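Local coordinates for Lmo2125 protein (Listeria monocytogenes serovar 1/2a, PDB 5TU0) that binds maltose as the extracellular, probably lipid-anchored solute-binding component of a carbohydrate uptake system, at residues Lys378-Glu381 with Asp382-Gln386; Ser349-Trp352 with Thr353-Asn357; Glu310-Asn314 with Leu315-Asp319. The protein carries 2 engineered substitutions. One frame throughout, in Å; residues are numbered along the deposited sequence.

The three contacts sample both sides of a chain that probably holds maltose between two lobes, as in the periplasmic-binding-protein fold. Contact 3 comes first in sequence, where strand 311-312, paired with strand 105-121, gives way to helix 315-323. Contact 2 lies on helix 348-363 and contact 1 on helix 369-387, the last of the fold. Their centres are about 10 Å apart and they touch: N383 packs on the E350 side chain, I380 on the backbone of E350, V351 and G354. Contact 3 sits across the chain's centre, about 32 and 39 Å from contacts 2 and 1, centre to centre. The W352 side chain of contact 2 comes to about 5 Å from a bound glucose unit, whereas contact 1 is packing of the last helix.

Contact 1: residues Lys378-Glu381 with Asp382-Gln386; sequences KVIE and DNVTQ
K378 to T385 form a local, intrahelical contact within helix 369-387, the last helix of the chain, about 25 Å from the chain's centre. Four successive backbone bonds link the two turns: D382 N to K378 O, N383 N to V379 O, V384 N to I380 O at 2.9 Å, and T385 N to E381 O. This is the i to i+4 ladder of an alpha-helix, and its side chains divide into a buried and an exposed face. On the buried face, I380 CG2 meets V384 CG2 at 4.3 Å, methyl against methyl. V384 CG2 also lies 3.3 Å from I380 O; this methyl stands anti to the V384 carbonyl carbon, beside the backbone N, on the side of the preceding turn. I380 reaches I188, whereas V384 touches K186 and E350, so this face packs on strand 187-189, the loop at K186 and helix 348-363.

On the exposed face, the extended K378 chain crosses the D382 side chain at an angle, with CG 3.8 Å from OD2. The ammonium ends farther off: K378 NZ is 5.4 Å from D382 OD2, so their attraction is probably only long-range electrostatics. Where N383 packs on E350 of helix 348-363, V379 lies beside it, pointing the same way, with V379 CG1 at 3.9 Å from N383 ND2. One turn after E381, T385 OG1 stands 3.0 Å from E381 O.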
# COMPACT_ATOMS: atom_id res chain seq x y z
N LYS A 378 -17.96 11.37 -13.45
CA LYS A 378 -19.11 12.23 -13.15
C LYS A 378 -19.73 11.82 -11.81
O LYS A 378 -20.15 12.67 -11.04
CB LYS A 378 -20.15 12.22 -14.29
CG LYS A 378 -21.31 13.16 -14.02
CD LYS A 378 -22.10 13.51 -15.29
CE LYS A 378 -23.03 14.69 -15.03
NZ LYS A 378 -23.61 15.24 -16.29
N VAL A 379 -19.76 10.53 -11.51
CA VAL A 379 -20.28 10.04 -10.22
C VAL A 379 -19.42 10.58 -9.08
O VAL A 379 -19.94 11.09 -8.08
CB VAL A 379 -20.33 8.50 -10.16
CG1 VAL A 379 -20.58 7.99 -8.75
CG2 VAL A 379 -21.38 7.95 -11.12
N ILE A 380 -18.11 10.48 -9.24
CA ILE A 380 -17.18 10.91 -8.19
C ILE A 380 -17.30 12.43 -7.95
O ILE A 380 -17.43 12.87 -6.81
CB ILE A 380 -15.74 10.51 -8.56
CG1 ILE A 380 -15.62 8.97 -8.65
CG2 ILE A 380 -14.75 11.05 -7.54
CD1 ILE A 380 -14.30 8.49 -9.22
N GLU A 381 -17.25 13.20 -9.04
CA GLU A 381 -17.35 14.67 -9.02
C GLU A 381 -18.60 15.15 -8.32
O GLU A 381 -18.54 16.09 -7.51
CB GLU A 381 -17.43 15.22 -10.45
CG GLU A 381 -16.12 15.20 -11.20
CD GLU A 381 -16.26 15.71 -12.62
OE1 GLU A 381 -17.38 15.78 -13.17
OE2 GLU A 381 -15.21 16.04 -13.19
N ASP A 382 -19.72 14.51 -8.63
CA ASP A 382 -20.99 14.87 -8.04
C ASP A 382 -20.99 14.57 -6.56
O ASP A 382 -21.46 15.38 -5.77
CB ASP A 382 -22.17 14.23 -8.79
CG ASP A 382 -22.40 14.85 -10.18
OD1 ASP A 382 -21.72 15.85 -10.51
OD2 ASP A 382 -23.25 14.34 -10.94
N ASN A 383 -20.45 13.41 -6.17
CA ASN A 383 -20.35 13.08 -4.73
C ASN A 383 -19.44 14.04 -3.98
O ASN A 383 -19.75 14.43 -2.85
CB ASN A 383 -19.89 11.65 -4.52
CG ASN A 383 -21.00 10.64 -4.74
OD1 ASN A 383 -22.18 10.94 -4.49
ND2 ASN A 383 -20.65 9.44 -5.18
N VAL A 384 -18.32 14.43 -4.59
CA VAL A 384 -17.40 15.39 -3.98
C VAL A 384 -18.11 16.73 -3.72
O VAL A 384 -18.03 17.29 -2.62
CB VAL A 384 -16.12 15.59 -4.85
CG1 VAL A 384 -15.31 16.79 -4.39
CG2 VAL A 384 -15.26 14.33 -4.82
N THR A 385 -18.81 17.23 -4.74
CA THR A 385 -19.56 18.48 -4.65
C THR A 385 -20.64 18.45 -3.57
O THR A 385 -20.80 19.42 -2.82
CB THR A 385 -20.23 18.79 -6.00
OG1 THR A 385 -19.20 18.98 -6.99
CG2 THR A 385 -21.10 20.05 -5.92
N GLN A 386 -21.36 17.33 -3.50
CA GLN A 386 -22.46 17.15 -2.54
C GLN A 386 -22.04 16.96 -1.09
O GLN A 386 -22.69 17.47 -0.18
CB GLN A 386 -23.27 15.90 -2.92
CG GLN A 386 -23.97 16.01 -4.26
CD GLN A 386 -25.21 16.85 -4.20
OE1 GLN A 386 -25.36 17.81 -4.97
NE2 GLN A 386 -26.11 16.52 -3.28

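Contact 2: residues Ser349-Trp352 with Thr353-Asn357; sequences SEVW and TGAEN
V351 and A355 meet one turn apart on helix 348-363, V351 CG1 lying 4.3 Å from A355 CB. Beside this apolar pair, A355 N donates to V351 O at 2.8 Å. A355 CB points back toward the preceding turn and comes to 3.2 Å from V351 O. The following rung, E356 N to W352 O, is longer at 3.2 Å. The extended E356 side chain begins close to the same acceptor, with CG 3.4 Å from W352 O.

On another side of the helix, one water bridges E350 OE1 and T353 OG1. The water donates to E350 OE1 at 2.7 Å and is 2.9 Å from T353 OG1. The threonine hydroxyl faces this bridge because chi1 of 53° sets OG1 between its backbone N and carbonyl carbon, with the methyl CG2 anti to the carbonyl carbon.

These interactions belong to a helix of the periplasmic-binding-protein fold that has helix 369-387 on one side and helix 163-172 on another. F163 of the latter touches both V351 and A355, extending their apolar patch, and V177 and F178 add to the surroundings of V351. Toward the terminal helix, the E350 carboxylate forms a salt bridge through OE1 with K387, so this oxygen is shared between an ammonium group and the water; N383 and V384 pack against the same side chain. W352 directs its indole elsewhere, touching M342 and coming to about 5 Å from a bound glucose unit of the maltose.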
# COMPACT_ATOMS: atom_id res chain seq x y z
N SER A 349 -12.39 9.28 -0.23
CA SER A 349 -13.45 8.34 0.09
C SER A 349 -14.45 8.18 -1.06
O SER A 349 -15.03 7.12 -1.18
CB SER A 349 -14.19 8.76 1.37
OG SER A 349 -14.91 9.96 1.16
N GLU A 350 -14.63 9.20 -1.91
CA GLU A 350 -15.60 9.15 -3.01
C GLU A 350 -15.04 8.45 -4.25
O GLU A 350 -15.78 8.03 -5.11
CB GLU A 350 -16.08 10.56 -3.34
CG GLU A 350 -16.59 11.30 -2.10
CD GLU A 350 -17.62 10.50 -1.33
OE1 GLU A 350 -18.57 9.97 -1.96
OE2 GLU A 350 -17.48 10.39 -0.10
N VAL A 351 -13.72 8.32 -4.32
CA VAL A 351 -13.10 7.67 -5.47
C VAL A 351 -13.43 6.17 -5.57
O VAL A 351 -13.68 5.67 -6.67
CB VAL A 351 -11.58 7.90 -5.45
CG1 VAL A 351 -10.88 7.12 -6.57
CG2 VAL A 351 -11.29 9.39 -5.59
N TRP A 352 -13.46 5.47 -4.44
CA TRP A 352 -13.65 3.99 -4.42
C TRP A 352 -14.87 3.41 -5.13
O TRP A 352 -14.71 2.58 -6.02
CB TRP A 352 -13.54 3.47 -2.98
CG TRP A 352 -12.22 3.83 -2.37
CD1 TRP A 352 -12.00 4.74 -1.38
CD2 TRP A 352 -10.93 3.34 -2.77
NE1 TRP A 352 -10.66 4.83 -1.12
CE2 TRP A 352 -9.98 3.98 -1.96
CE3 TRP A 352 -10.50 2.40 -3.72
CZ2 TRP A 352 -8.61 3.72 -2.06
CZ3 TRP A 352 -9.13 2.14 -3.83
CH2 TRP A 352 -8.21 2.80 -3.01
N THR A 353 -16.07 3.86 -4.78
CA THR A 353 -17.27 3.34 -5.44
C THR A 353 -17.32 3.70 -6.92
O THR A 353 -17.68 2.87 -7.76
CB THR A 353 -18.56 3.79 -4.72
OG1 THR A 353 -18.56 5.21 -4.57
CG2 THR A 353 -18.62 3.16 -3.35
N GLY A 354 -16.92 4.94 -7.24
CA GLY A 354 -16.87 5.38 -8.64
C GLY A 354 -15.84 4.60 -9.46
O GLY A 354 -16.11 4.24 -10.63
N ALA A 355 -14.68 4.33 -8.86
CA ALA A 355 -13.62 3.59 -9.55
C ALA A 355 -14.01 2.11 -9.82
O ALA A 355 -13.54 1.54 -10.82
CB ALA A 355 -12.30 3.69 -8.80
N GLU A 356 -14.89 1.52 -8.99
CA GLU A 356 -15.38 0.13 -9.22
C GLU A 356 -16.05 0.05 -10.60
O GLU A 356 -15.71 -0.81 -11.43
CB GLU A 356 -16.43 -0.33 -8.19
CG GLU A 356 -15.99 -0.52 -6.75
CD GLU A 356 -17.15 -0.97 -5.83
OE1 GLU A 356 -18.09 -1.66 -6.30
OE2 GLU A 356 -17.12 -0.62 -4.63
N ASN A 357 -17.01 0.95 -10.83
CA ASN A 357 -17.72 0.99 -12.11
C ASN A 357 -16.80 1.28 -13.27
O ASN A 357 -16.95 0.71 -14.36
CB ASN A 357 -18.79 2.08 -12.12
CG ASN A 357 -19.84 1.88 -11.05
OD1 ASN A 357 -19.60 1.23 -10.04
ND2 ASN A 357 -21.01 2.44 -11.28
O HOH W 1 -19.04 7.39 -2.68

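Contact 3: residues Glu310-Asn314 with Leu315-Asp319; sequences EVPAN and LKARD
R318 reaches back from the first turn of helix 315-323 to the segment that leads into it, in a strand-to-helix junction with an asparagine N-cap. Its CB lies 3.4 Å from N314 O, the same oxygen that accepts the R318 backbone N at 2.7 Å. CG, anti to the backbone N (chi1 -165°), meets V311 CG1 at 4.0 Å, and CD passes P312 O. A bend at chi3 turns the guanidinium toward the carbonyls of P312 and A313: NE donates to P312 O at 3.1 Å, approaching in the carbonyl plane, and NH2 to A313 O. Each acceptor is tilted 26° from the guanidinium plane. L315 CD2 covers one face, 3.6 Å above the centre of the group. NH2 also forms a salt bridge with D96, which probably helps to balance the buried positive charge.

N314 performs the capping with OD1, which accepts A317 N at 3.3 Å, the N-H nearly straight but coming from above the amide plane, and K316 N only weakly; its ND2 is held by T296 O, fixing the amide's rotation. K316 folds its chain and ends in a salt bridge with D91. P312 and A317 close the apolar side of the turn, where Q301 of helix 298-308 touches both, and P312 CB meets A317 CB at 3.7 Å.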
# COMPACT_ATOMS: atom_id res chain seq x y z
N GLU A 310 9.56 -6.40 7.40
CA GLU A 310 8.89 -5.25 6.79
C GLU A 310 9.95 -4.25 6.40
O GLU A 310 10.90 -4.02 7.13
CB GLU A 310 7.82 -4.69 7.72
CG GLU A 310 6.71 -5.73 7.92
CD GLU A 310 5.44 -5.17 8.48
OE1 GLU A 310 4.89 -4.26 7.86
OE2 GLU A 310 4.97 -5.67 9.52
N VAL A 311 9.79 -3.66 5.22
CA VAL A 311 10.78 -2.76 4.66
C VAL A 311 10.80 -1.41 5.36
O VAL A 311 9.78 -0.73 5.41
CB VAL A 311 10.56 -2.58 3.15
CG1 VAL A 311 11.63 -1.67 2.57
CG2 VAL A 311 10.57 -3.94 2.46
N PRO A 312 11.97 -1.00 5.88
CA PRO A 312 12.05 0.28 6.58
C PRO A 312 11.87 1.52 5.71
O PRO A 312 12.29 1.54 4.56
CB PRO A 312 13.48 0.30 7.14
CG PRO A 312 14.02 -1.06 6.98
CD PRO A 312 13.24 -1.75 5.91
N ALA A 313 11.31 2.56 6.32
CA ALA A 313 11.15 3.86 5.68
C ALA A 313 12.47 4.62 5.71
O ALA A 313 12.83 5.28 4.75
CB ALA A 313 10.08 4.67 6.40
N ASN A 314 13.20 4.52 6.83
CA ASN A 314 14.50 5.19 6.99
C ASN A 314 15.42 4.69 5.88
O ASN A 314 15.61 3.48 5.74
CB ASN A 314 15.07 4.90 8.41
CG ASN A 314 16.41 5.55 8.67
OD1 ASN A 314 17.34 5.39 7.88
ND2 ASN A 314 16.54 6.25 9.80
N LEU A 315 15.97 5.61 5.09
CA LEU A 315 16.79 5.24 3.93
C LEU A 315 18.08 4.49 4.28
O LEU A 315 18.46 3.57 3.56
CB LEU A 315 17.12 6.47 3.07
CG LEU A 315 15.91 7.15 2.43
CD1 LEU A 315 16.30 8.45 1.74
CD2 LEU A 315 15.20 6.23 1.45
N LYS A 316 18.75 4.87 5.38
CA LYS A 316 19.97 4.18 5.78
C LYS A 316 19.61 2.72 6.09
O LYS A 316 20.33 1.79 5.70
CB LYS A 316 20.63 4.82 7.01
CG LYS A 316 20.83 6.34 7.03
CD LYS A 316 21.80 6.90 6.00
CE LYS A 316 21.15 7.27 4.67
NZ LYS A 316 20.25 8.46 4.75
N ALA A 317 18.50 2.53 6.81
CA ALA A 317 18.01 1.19 7.16
C ALA A 317 17.49 0.45 5.93
O ALA A 317 17.62 -0.77 5.85
CB ALA A 317 16.91 1.28 8.20
N ARG A 318 16.90 1.18 4.98
CA ARG A 318 16.39 0.54 3.77
C ARG A 318 17.54 -0.03 2.91
O ARG A 318 17.40 -1.10 2.31
CB ARG A 318 15.53 1.50 2.96
CG ARG A 318 14.70 0.81 1.89
CD ARG A 318 13.92 1.82 1.06
NE ARG A 318 13.17 2.79 1.87
CZ ARG A 318 12.46 3.80 1.36
NH1 ARG A 318 12.39 3.97 0.05
NH2 ARG A 318 11.84 4.64 2.18
N ASP A 319 18.66 0.70 2.84
CA ASP A 319 19.86 0.21 2.13
C ASP A 319 20.39 -1.06 2.79
O ASP A 319 20.74 -2.02 2.10
CB ASP A 319 20.98 1.26 2.11
CG ASP A 319 20.70 2.41 1.15
OD1 ASP A 319 19.74 2.32 0.34
OD2 ASP A 319 21.45 3.41 1.18